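Local atomic coordinates of Lmo1340 protein (Listeria monocytogenes, PDB entry 4NLM), a protein that is of unknown function but folds as a six-bladed beta propeller of the YqgU type and is probably a surface lipoprotein. Residues A[36-41]-A[77-82]; A[45-50]-A[59-64]; A[52-57]-A[71-76]; A[325-330]-A[339-344]. One frame throughout, in Å; residues are numbered along the deposited sequence. Where two conformers were deposited one is given.

Contact 1 (A[36-41]-A[77-82]); sequences EVQGVQ and YNEKKR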
# COMPACT_ATOMS: atom_id res chain seq x y z
N GLU A 36 -4.00 -26.03 -1.24
CA GLU A 36 -3.65 -25.14 -0.13
C GLU A 36 -2.22 -24.65 -0.26
O GLU A 36 -1.35 -25.35 -0.80
CB GLU A 36 -3.83 -25.83 1.22
CG GLU A 36 -5.29 -26.06 1.59
CD GLU A 36 -5.42 -26.70 2.95
OE1 GLU A 36 -4.88 -27.81 3.14
OE2 GLU A 36 -6.07 -26.10 3.83
N VAL A 37 -2.00 -23.44 0.23
CA VAL A 37 -0.70 -22.83 0.24
C VAL A 37 0.35 -23.72 0.87
O VAL A 37 0.14 -24.31 1.94
CB VAL A 37 -0.73 -21.48 1.00
CG1 VAL A 37 0.67 -20.95 1.27
CG2 VAL A 37 -1.55 -20.46 0.20
N GLN A 38 1.47 -23.84 0.17
CA GLN A 38 2.64 -24.55 0.66
C GLN A 38 3.72 -23.51 0.87
O GLN A 38 3.91 -22.64 0.04
CB GLN A 38 3.15 -25.58 -0.35
CG GLN A 38 2.18 -26.69 -0.66
CD GLN A 38 2.81 -27.83 -1.43
OE1 GLN A 38 4.00 -27.80 -1.75
NE2 GLN A 38 2.01 -28.85 -1.73
N GLY A 39 4.38 -23.57 2.01
CA GLY A 39 5.48 -22.66 2.27
C GLY A 39 6.84 -23.16 1.85
O GLY A 39 7.06 -24.35 1.61
N VAL A 40 7.76 -22.21 1.75
CA VAL A 40 9.16 -22.52 1.48
C VAL A 40 9.98 -22.02 2.66
O VAL A 40 9.61 -21.04 3.29
CB VAL A 40 9.72 -21.85 0.20
CG1 VAL A 40 9.04 -22.44 -1.01
CG2 VAL A 40 9.61 -20.34 0.26
N GLN A 41 11.09 -22.70 2.93
CA GLN A 41 12.01 -22.30 3.98
C GLN A 41 13.06 -21.37 3.42
O GLN A 41 13.63 -21.63 2.36
CB GLN A 41 12.74 -23.52 4.58
CG GLN A 41 11.91 -24.39 5.52
CD GLN A 41 12.76 -25.39 6.28
OE1 GLN A 41 13.99 -25.34 6.24
NE2 GLN A 41 12.10 -26.31 6.98
N TYR A 77 1.54 -22.43 -4.24
CA TYR A 77 1.07 -23.81 -4.11
C TYR A 77 2.12 -24.87 -4.38
O TYR A 77 2.09 -25.93 -3.75
CB TYR A 77 -0.12 -24.07 -5.06
CG TYR A 77 -1.33 -23.22 -4.79
CD1 TYR A 77 -1.98 -23.27 -3.56
CD2 TYR A 77 -1.84 -22.36 -5.76
CE1 TYR A 77 -3.09 -22.50 -3.30
CE2 TYR A 77 -2.96 -21.59 -5.50
CZ TYR A 77 -3.57 -21.66 -4.27
OH TYR A 77 -4.69 -20.89 -4.01
N ASN A 78 3.06 -24.60 -5.27
CA ASN A 78 4.02 -25.63 -5.64
C ASN A 78 5.49 -25.27 -5.43
O ASN A 78 6.38 -26.02 -5.84
CB ASN A 78 3.72 -26.09 -7.07
CG ASN A 78 3.94 -24.99 -8.09
OD1 ASN A 78 4.79 -24.13 -7.89
ND2 ASN A 78 3.18 -25.00 -9.18
N GLU A 79 5.74 -24.09 -4.85
CA GLU A 79 7.09 -23.64 -4.46
C GLU A 79 8.00 -23.31 -5.62
O GLU A 79 9.17 -23.06 -5.41
CB GLU A 79 7.77 -24.67 -3.55
CG GLU A 79 6.94 -25.10 -2.35
CD GLU A 79 7.58 -26.24 -1.57
OE1 GLU A 79 8.82 -26.43 -1.65
OE2 GLU A 79 6.85 -26.98 -0.88
N LYS A 80 7.48 -23.27 -6.84
CA LYS A 80 8.35 -22.94 -7.96
C LYS A 80 8.75 -21.47 -7.93
O LYS A 80 7.91 -20.60 -7.68
CB LYS A 80 7.70 -23.25 -9.31
CG LYS A 80 8.71 -23.18 -10.46
CD LYS A 80 8.17 -23.61 -11.81
CE LYS A 80 9.28 -23.62 -12.85
NZ LYS A 80 8.78 -23.95 -14.22
N LYS A 81 10.02 -21.22 -8.21
CA LYS A 81 10.56 -19.87 -8.27
C LYS A 81 11.00 -19.53 -9.67
O LYS A 81 11.51 -20.37 -10.41
CB LYS A 81 11.76 -19.75 -7.33
CG LYS A 81 11.40 -19.83 -5.86
CD LYS A 81 12.63 -19.80 -4.96
CE LYS A 81 12.29 -20.01 -3.50
NZ LYS A 81 13.51 -20.12 -2.66
N ARG A 82 10.83 -18.27 -10.01
CA ARG A 82 11.27 -17.77 -11.29
C ARG A 82 12.05 -16.48 -11.05
O ARG A 82 11.53 -15.55 -10.46
CB ARG A 82 10.07 -17.48 -12.18
CG ARG A 82 10.46 -16.93 -13.53
CD ARG A 82 9.27 -16.64 -14.43
NE ARG A 82 8.40 -15.57 -13.92
CZ ARG A 82 8.49 -14.28 -14.25
NH1 ARG A 82 9.47 -13.83 -15.02
NH2 ARG A 82 7.64 -13.43 -13.73
O HOH W 1 -0.25 -27.07 -2.76
O HOH W 2 4.56 -22.79 -2.60
O HOH W 3 13.46 -21.51 -0.21

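Contact 2 (A[45-50]-A[59-64]); sequences KEFQRV and VLLQTK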
# COMPACT_ATOMS: atom_id res chain seq x y z
N LYS A 45 17.99 -14.24 7.83
CA LYS A 45 18.72 -13.05 7.40
C LYS A 45 18.73 -12.87 5.88
O LYS A 45 18.93 -11.77 5.37
CB LYS A 45 20.13 -13.05 7.98
CG LYS A 45 20.15 -12.82 9.49
CD LYS A 45 19.35 -11.57 9.84
CE LYS A 45 19.15 -11.42 11.33
NZ LYS A 45 18.27 -10.25 11.64
N GLU A 46 18.45 -13.96 5.17
CA GLU A 46 18.41 -13.95 3.71
C GLU A 46 17.05 -13.44 3.20
O GLU A 46 16.98 -12.69 2.26
CB GLU A 46 18.65 -15.36 3.19
CG GLU A 46 18.67 -15.45 1.69
CD GLU A 46 19.09 -16.80 1.15
OE1 GLU A 46 19.55 -17.69 1.89
OE2 GLU A 46 18.97 -16.95 -0.09
N PHE A 47 15.96 -13.84 3.86
CA PHE A 47 14.62 -13.40 3.48
C PHE A 47 14.51 -11.94 3.82
O PHE A 47 14.82 -11.54 4.94
CB PHE A 47 13.59 -14.21 4.28
CG PHE A 47 12.15 -13.76 4.08
CD1 PHE A 47 11.58 -13.62 2.81
CD2 PHE A 47 11.36 -13.47 5.16
CE1 PHE A 47 10.29 -13.23 2.66
CE2 PHE A 47 10.05 -13.08 5.02
CZ PHE A 47 9.51 -12.96 3.76
N GLN A 48 14.10 -11.13 2.84
CA GLN A 48 13.85 -9.71 3.08
C GLN A 48 12.34 -9.53 3.29
O GLN A 48 11.88 -9.12 4.34
CB GLN A 48 14.43 -8.83 1.97
CG GLN A 48 15.91 -9.06 1.77
CD GLN A 48 16.69 -8.74 3.02
OE1 GLN A 48 16.58 -7.64 3.57
NE2 GLN A 48 17.45 -9.70 3.51
N ARG A 49 11.54 -9.82 2.27
CA ARG A 49 10.10 -9.77 2.40
C ARG A 49 9.43 -10.34 1.17
O ARG A 49 10.05 -10.53 0.13
CB ARG A 49 9.61 -8.33 2.57
CG ARG A 49 9.86 -7.46 1.33
CD ARG A 49 9.27 -6.06 1.44
NE ARG A 49 9.91 -5.30 2.49
CZ ARG A 49 9.42 -5.09 3.71
NH1 ARG A 49 10.12 -4.37 4.56
NH2 ARG A 49 8.23 -5.55 4.09
N VAL A 50 8.13 -10.64 1.31
CA VAL A 50 7.23 -10.77 0.16
C VAL A 50 6.69 -9.36 -0.08
O VAL A 50 6.14 -8.73 0.80
CB VAL A 50 6.11 -11.77 0.43
CG1 VAL A 50 5.01 -11.68 -0.61
CG2 VAL A 50 6.70 -13.17 0.47
N VAL A 59 3.57 -14.66 -5.77
CA VAL A 59 3.97 -13.46 -5.09
C VAL A 59 5.37 -13.05 -5.55
O VAL A 59 6.10 -13.84 -6.13
CB VAL A 59 3.97 -13.63 -3.56
CG1 VAL A 59 2.56 -13.98 -3.11
CG2 VAL A 59 5.02 -14.65 -3.09
N LEU A 60 5.68 -11.78 -5.29
CA LEU A 60 7.02 -11.24 -5.50
C LEU A 60 7.86 -11.40 -4.22
O LEU A 60 7.51 -10.82 -3.23
CB LEU A 60 6.93 -9.77 -5.93
CG LEU A 60 8.26 -9.06 -6.18
CD1 LEU A 60 9.05 -9.75 -7.25
CD2 LEU A 60 8.04 -7.60 -6.50
N LEU A 61 8.88 -12.22 -4.34
CA LEU A 61 9.79 -12.56 -3.24
C LEU A 61 11.10 -11.83 -3.37
O LEU A 61 11.74 -11.88 -4.40
CB LEU A 61 10.03 -14.07 -3.28
CG LEU A 61 11.03 -14.61 -2.29
CD1 LEU A 61 10.63 -14.38 -0.83
CD2 LEU A 61 11.31 -16.09 -2.53
N GLN A 62 11.51 -11.18 -2.28
CA GLN A 62 12.78 -10.45 -2.19
C GLN A 62 13.67 -11.11 -1.15
O GLN A 62 13.30 -11.26 0.01
CB GLN A 62 12.50 -9.01 -1.82
CG GLN A 62 13.75 -8.12 -1.79
CD GLN A 62 13.45 -6.75 -1.29
OE1 GLN A 62 12.33 -6.25 -1.45
NE2 GLN A 62 14.45 -6.09 -0.73
N THR A 63 14.86 -11.50 -1.60
CA THR A 63 15.88 -12.11 -0.73
C THR A 63 17.21 -11.41 -1.05
O THR A 63 17.33 -10.69 -2.04
CB THR A 63 16.02 -13.60 -1.00
OG1 THR A 63 16.37 -13.85 -2.37
CG2 THR A 63 14.75 -14.38 -0.66
N LYS A 64 18.19 -11.63 -0.18
CA LYS A 64 19.51 -11.02 -0.37
C LYS A 64 20.60 -11.94 0.14
O LYS A 64 20.51 -12.50 1.25
CB LYS A 64 19.61 -9.67 0.38
CG LYS A 64 20.92 -8.93 0.13
CD LYS A 64 20.95 -7.58 0.81
CE LYS A 64 22.31 -6.92 0.62
NZ LYS A 64 22.43 -5.67 1.42
O HOH W 4 20.97 -10.82 3.66
O HOH W 5 19.01 -15.04 -2.05
O HOH W 6 11.54 -4.06 -0.13

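Contact 3 (A[52-57]-A[71-76]); sequences GWLSKD and FEELNI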
# COMPACT_ATOMS: atom_id res chain seq x y z
N GLY A 52 4.37 -8.41 -2.46
CA GLY A 52 2.94 -8.43 -2.80
C GLY A 52 2.61 -9.53 -3.76
O GLY A 52 3.43 -10.36 -4.07
N TRP A 53 1.37 -9.50 -4.27
CA TRP A 53 0.90 -10.48 -5.22
C TRP A 53 1.36 -10.13 -6.64
O TRP A 53 1.38 -8.97 -7.03
CB TRP A 53 -0.63 -10.50 -5.26
CG TRP A 53 -1.24 -10.96 -3.97
CD1 TRP A 53 -1.84 -10.18 -3.03
CD2 TRP A 53 -1.39 -12.30 -3.54
NE1 TRP A 53 -2.34 -10.95 -2.02
CE2 TRP A 53 -2.03 -12.26 -2.29
CE3 TRP A 53 -1.01 -13.53 -4.06
CZ2 TRP A 53 -2.34 -13.41 -1.57
CZ3 TRP A 53 -1.26 -14.65 -3.35
CH2 TRP A 53 -1.93 -14.59 -2.11
N LEU A 54 1.67 -11.17 -7.39
CA LEU A 54 1.88 -11.04 -8.85
C LEU A 54 0.76 -11.65 -9.67
O LEU A 54 0.58 -11.27 -10.83
CB LEU A 54 3.21 -11.66 -9.26
CG LEU A 54 4.45 -10.97 -8.70
CD1 LEU A 54 5.69 -11.72 -9.13
CD2 LEU A 54 4.52 -9.53 -9.12
N SER A 55 0.02 -12.59 -9.07
CA SER A 55 -1.10 -13.26 -9.73
C SER A 55 -1.90 -13.93 -8.62
O SER A 55 -1.51 -13.88 -7.48
CB SER A 55 -0.59 -14.33 -10.69
OG SER A 55 -0.12 -15.49 -10.06
N LYS A 56 -2.97 -14.63 -8.98
CA LYS A 56 -3.78 -15.27 -7.95
C LYS A 56 -3.00 -16.36 -7.21
O LYS A 56 -3.38 -16.73 -6.11
CB LYS A 56 -5.08 -15.85 -8.49
CG LYS A 56 -4.90 -16.96 -9.47
CD LYS A 56 -6.25 -17.47 -9.95
CE LYS A 56 -6.07 -18.54 -11.00
NZ LYS A 56 -7.38 -19.11 -11.42
N ASP A 57 -1.97 -16.90 -7.84
CA ASP A 57 -1.21 -17.96 -7.19
C ASP A 57 0.26 -17.69 -7.04
O ASP A 57 1.04 -18.63 -6.82
CB ASP A 57 -1.42 -19.32 -7.83
CG ASP A 57 -1.01 -19.38 -9.25
OD1 ASP A 57 -0.57 -18.37 -9.77
OD2 ASP A 57 -1.18 -20.45 -9.87
N PHE A 71 15.00 -10.72 -6.83
CA PHE A 71 13.55 -10.66 -6.96
C PHE A 71 13.11 -11.86 -7.77
O PHE A 71 13.62 -12.10 -8.86
CB PHE A 71 13.10 -9.34 -7.61
CG PHE A 71 13.38 -8.16 -6.75
CD1 PHE A 71 12.52 -7.84 -5.73
CD2 PHE A 71 14.50 -7.40 -6.93
CE1 PHE A 71 12.76 -6.78 -4.91
CE2 PHE A 71 14.76 -6.32 -6.10
CZ PHE A 71 13.90 -6.02 -5.08
N GLU A 72 12.17 -12.61 -7.21
CA GLU A 72 11.64 -13.81 -7.83
C GLU A 72 10.12 -13.85 -7.77
O GLU A 72 9.52 -13.30 -6.84
CB GLU A 72 12.17 -15.06 -7.09
CG GLU A 72 13.68 -15.29 -7.18
CD GLU A 72 14.16 -16.37 -6.24
OE1 GLU A 72 13.91 -16.22 -5.04
OE2 GLU A 72 14.80 -17.33 -6.70
N GLU A 73 9.53 -14.55 -8.74
CA GLU A 73 8.12 -14.91 -8.63
C GLU A 73 8.08 -16.26 -7.92
O GLU A 73 8.75 -17.18 -8.35
CB GLU A 73 7.46 -14.98 -9.99
CG GLU A 73 5.98 -15.37 -9.93
CD GLU A 73 5.29 -15.19 -11.24
OE1 GLU A 73 6.00 -15.17 -12.25
OE2 GLU A 73 4.04 -15.11 -11.25
N LEU A 74 7.29 -16.36 -6.86
CA LEU A 74 7.15 -17.58 -6.07
C LEU A 74 5.71 -18.06 -6.15
O LEU A 74 4.81 -17.33 -5.81
CB LEU A 74 7.49 -17.29 -4.62
CG LEU A 74 7.16 -18.43 -3.64
CD1 LEU A 74 8.00 -19.67 -3.89
CD2 LEU A 74 7.31 -17.95 -2.22
N ASN A 75 5.53 -19.29 -6.61
CA ASN A 75 4.19 -19.88 -6.67
C ASN A 75 3.80 -20.33 -5.26
O ASN A 75 4.59 -20.99 -4.60
CB ASN A 75 4.18 -21.06 -7.64
CG ASN A 75 2.81 -21.65 -7.85
OD1 ASN A 75 2.25 -22.30 -6.97
ND2 ASN A 75 2.25 -21.42 -9.01
N ILE A 76 2.60 -19.96 -4.82
CA ILE A 76 2.17 -20.23 -3.44
C ILE A 76 1.72 -21.66 -3.17
O ILE A 76 1.56 -22.03 -2.01
CB ILE A 76 1.06 -19.27 -2.99
CG1 ILE A 76 -0.27 -19.61 -3.68
CG2 ILE A 76 1.44 -17.81 -3.23
CD1 ILE A 76 -1.42 -18.68 -3.31
O HOH W 7 -0.43 -22.78 -9.69

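Contact 4 (A[325-330]-A[339-344]); sequences PILSYE and YLFDKV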
# COMPACT_ATOMS: atom_id res chain seq x y z
N PRO A 325 0.11 -5.53 8.65
CA PRO A 325 -0.33 -5.26 7.28
C PRO A 325 -1.02 -6.44 6.62
O PRO A 325 -0.68 -7.60 6.85
CB PRO A 325 0.98 -4.88 6.59
CG PRO A 325 1.81 -4.26 7.66
CD PRO A 325 1.51 -5.14 8.84
N ILE A 326 -1.94 -6.09 5.72
CA ILE A 326 -2.73 -7.04 4.92
C ILE A 326 -2.87 -6.54 3.49
O ILE A 326 -2.98 -5.36 3.28
CB ILE A 326 -4.10 -7.33 5.53
CG1 ILE A 326 -4.82 -6.04 5.97
CG2 ILE A 326 -3.97 -8.34 6.67
CD1 ILE A 326 -6.28 -6.25 6.38
N LEU A 327 -2.86 -7.48 2.56
CA LEU A 327 -2.99 -7.11 1.13
C LEU A 327 -3.67 -8.26 0.40
O LEU A 327 -3.17 -9.38 0.31
CB LEU A 327 -1.60 -6.88 0.54
CG LEU A 327 -1.63 -6.53 -0.95
CD1 LEU A 327 -2.32 -5.21 -1.23
CD2 LEU A 327 -0.20 -6.50 -1.47
N SER A 328 -4.78 -7.93 -0.25
CA SER A 328 -5.49 -8.88 -1.07
C SER A 328 -5.06 -8.79 -2.52
O SER A 328 -4.33 -7.90 -2.93
CB SER A 328 -7.00 -8.68 -0.96
OG SER A 328 -7.42 -7.49 -1.60
N TYR A 329 -5.55 -9.76 -3.28
CA TYR A 329 -5.36 -9.81 -4.73
C TYR A 329 -6.65 -9.36 -5.42
O TYR A 329 -7.67 -9.17 -4.78
CB TYR A 329 -4.89 -11.21 -5.16
CG TYR A 329 -4.64 -11.31 -6.66
CD1 TYR A 329 -3.60 -10.58 -7.24
CD2 TYR A 329 -5.46 -12.07 -7.48
CE1 TYR A 329 -3.39 -10.62 -8.60
CE2 TYR A 329 -5.27 -12.11 -8.84
CZ TYR A 329 -4.22 -11.39 -9.40
OH TYR A 329 -4.03 -11.42 -10.76
N GLU A 330 -6.59 -9.09 -6.73
CA GLU A 330 -7.73 -8.64 -7.49
C GLU A 330 -8.90 -9.58 -7.38
O GLU A 330 -10.04 -9.11 -7.37
CB GLU A 330 -7.30 -8.52 -8.97
CG GLU A 330 -8.31 -8.00 -9.93
CD GLU A 330 -8.47 -6.52 -9.90
OE1 GLU A 330 -7.75 -5.88 -9.14
OE2 GLU A 330 -9.30 -6.00 -10.67
N TYR A 339 4.14 -7.99 8.65
CA TYR A 339 5.04 -6.95 8.22
C TYR A 339 5.88 -7.37 7.03
O TYR A 339 6.30 -6.50 6.24
CB TYR A 339 5.95 -6.51 9.39
CG TYR A 339 5.17 -5.69 10.41
CD1 TYR A 339 4.82 -4.37 10.13
CD2 TYR A 339 4.74 -6.24 11.58
CE1 TYR A 339 4.06 -3.63 10.99
CE2 TYR A 339 3.99 -5.49 12.49
CZ TYR A 339 3.67 -4.19 12.20
OH TYR A 339 2.92 -3.42 13.05
N LEU A 340 6.14 -8.68 6.87
CA LEU A 340 6.93 -9.18 5.75
C LEU A 340 6.06 -9.96 4.73
O LEU A 340 6.61 -10.58 3.83
CB LEU A 340 8.08 -10.05 6.24
CG LEU A 340 8.99 -9.37 7.23
CD1 LEU A 340 10.12 -10.32 7.57
CD2 LEU A 340 9.56 -8.05 6.71
N PHE A 341 4.73 -9.99 4.94
CA PHE A 341 3.80 -10.72 4.09
C PHE A 341 4.23 -12.17 3.94
O PHE A 341 4.16 -12.76 2.86
CB PHE A 341 3.60 -10.05 2.71
CG PHE A 341 2.78 -8.79 2.71
CD1 PHE A 341 1.79 -8.54 3.62
CD2 PHE A 341 2.97 -7.87 1.70
CE1 PHE A 341 1.05 -7.36 3.57
CE2 PHE A 341 2.23 -6.71 1.63
CZ PHE A 341 1.26 -6.45 2.56
N ASP A 342 4.60 -12.78 5.08
CA ASP A 342 5.05 -14.15 5.08
C ASP A 342 3.99 -15.18 5.41
O ASP A 342 4.28 -16.38 5.40
CB ASP A 342 6.25 -14.30 6.05
CG ASP A 342 5.91 -13.92 7.46
OD1 ASP A 342 5.12 -13.02 7.73
OD2 ASP A 342 6.46 -14.57 8.36
N LYS A 343 2.77 -14.72 5.65
CA LYS A 343 1.61 -15.57 5.89
C LYS A 343 0.48 -15.22 4.93
O LYS A 343 0.42 -14.11 4.40
CB LYS A 343 1.15 -15.49 7.36
CG LYS A 343 2.21 -15.97 8.32
CD LYS A 343 1.81 -16.03 9.79
CE LYS A 343 3.01 -16.29 10.72
NZ LYS A 343 3.92 -17.33 10.16
N VAL A 344 -0.41 -16.18 4.75
CA VAL A 344 -1.59 -16.01 3.92
C VAL A 344 -2.82 -16.40 4.72
O VAL A 344 -2.85 -17.45 5.35
CB VAL A 344 -1.54 -16.88 2.64
CG1 VAL A 344 -2.85 -16.81 1.86
CG2 VAL A 344 -0.39 -16.44 1.77

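Contact 1 (A[36-41]-A[77-82])
The Y77 ring turns its edge to the chain at E36 and V37: CD1 sits 3.5 Å from E36 O, and the backbone N of V37 also lies near the ring plane. V37 CG2 comes to 4.3 Å from CE1 of the Y77 ring, a loose apolar touch. The E79 carboxylate, also flat, lies with OE2 3.6 Å from G39 O, acceptor beside acceptor. Here the N-terminal strand 40-41 lies parallel to strand 352-357 in the C-terminal blade, consistent with closure of the propeller ring by pairing of the two chain ends, while residues 77-82 lead into the last strand of the following blade. V40 points toward 77-82, and its CG1 packs 3.6 Å from E79 CB as the two side chains run antiparallel past one another. With CG anti to the carbonyl carbon (chi1 -52°), E79 carries its extended chain past V40 CG1, and this is what brings the carboxylate alongside G39. Water does much of the polar joining: one molecule donates to both E36 O and Y77 O, and another donates to Q41 O while accepting from K81 NZ at 2.8 Å.

Contact 2 (A[45-50]-A[59-64])
Q48 lies against strand 58-65 with its CB, CG and amide before its NE2 turns back to its own segment. Its CB lies 3.3 Å from Q62 O and also meets Q62 NE2; CG touches the carbonyl carbon of T63. A bend at chi2 (-61°) then turns the amide across K64, and NE2 stands 3.8 Å from K64 CB. At the tip, NE2 donates to E46 O at 3.3 Å, approaching from above the carbonyl plane, whereas K64 N reaches the same oxygen in that plane. E46 O, just before the first strand, thus takes both K64 N and the Q48 amide. Further in, Q48 and R49 both face Q62, a classic beta bulge: the N-H groups of Q48 and R49 converge on Q62 O from one face of its carbonyl plane, and Q62 N returns a 2.9 Å bond to R49 O. R49 and Q62 side chains run side by side, and a water donates to Q62 OE1 and accepts a weak bond from R49 NE. On the other face of the sheet, L61 CD1 meets the edge of the F47 ring 3.7 Å from CE1, and V50 CG1 packs equally close to V59 CB. This antiparallel hairpin forms the first two strands of its blade; strand 68-75 continues the sheet beside 59-64, while I356 of strand 352-357 covers F47, V50 and L61.

Contact 3 (A[52-57]-A[71-76])
This contact joins the turn after the first strand of a propeller blade to the end of the third, D57 meeting I76 around the tip of the strand between them. The blade is a four-stranded antiparallel sheet in the order 47-55, 58-65, 68-75, 81-87, and the chain turns a corner at L54, where L54 and S55 both face S58 in a classic beta bulge. One direct hydrogen bond links the segments: I76 N donates to D57 O at 2.9 Å, nearly straight at the hydrogen (170°). The same oxygen receives a CA-H contact from N75. I76 places CG1 between its backbone N and carbonyl carbon (chi1 73°), which lays CG1 3.5 Å from D57 O and carries CD1 on to the edge of the W53 indole, 4.0 Å from CZ3. The indole NE1 is occupied elsewhere, by L327 O of the last blade. At the corner, L54 CD1 packs 3.7 Å from E73 CG, against the aliphatic part of an extended chain. The carboxylate of E73 goes beyond that packing, OE2 to S58 OG and OE1 in a salt bridge to R82. S55 OG bonds S58 OG as well and donates to D57 OD1 at 2.9 Å, which holds one carboxylate oxygen of D57. N75 OD1 takes the backbone N-H groups of Y77 and N78, while its ND2 donates at 3.1 Å to a water that in turn donates to D57 OD2.

Contact 4 (A[325-330]-A[339-344])
P325 and Y339 stand with their CA atoms 5.7 Å apart, and the chains then part, I326 and F341 already being 7.5 Å from CA to CA. Between them in the sheet runs strand 334-337, so this pair meets at the end of that strand rather than as bonded neighbours. F341 adopts a left-handed backbone conformation in the bend before strand 343-346. Its CG lies anti to the carbonyl carbon (chi1 -74°), and the ring reaches back to the first segment. There CZ presses 3.5 Å from L327 CB, CE2 meets L327 CD2, and the ring edge faces P325 O and the backbone N of I326 near its plane. P325 CB adds a contact 3.9 Å from F341 CE1. The other end of the proline ring serves Y339: CD sits over one face of the tyrosine, 3.8 Å from the ring centroid and 20° off the normal, a CH-pi contact. Y274, from a loop, touches both P325 and Y339, and F341 also packs on V50 of the neighbouring blade. F341 thus packs on the start of strand 326-328 and Y339 on the preceding P325, within the last propeller blade, whose strands 326-328, 334-337, 343-346 and 352-357 pair antiparallel in that order.

Overall arrangement
Contacts 2 and 3 belong to one blade and share strand 47-55; both are partly buried. Contacts 1 and 4 are surface contacts that both reach the C-terminal blade, contact 1 through its added N-terminal strand and contact 4 through its inner one; through 77-82, contact 1 also joins that blade to the one of contacts 2 and 3. Their chemistry differs accordingly: paired backbone bonds and a bulge in contact 2, a single backbone bond with polar turn side chains in contact 3, bridging waters in contact 1, and apolar and aromatic packing in contact 4. The two blades are sewn together between contacts, by V50 N to L340 O, by W53 NE1 to L327 O, and by Q38 N to I76 O.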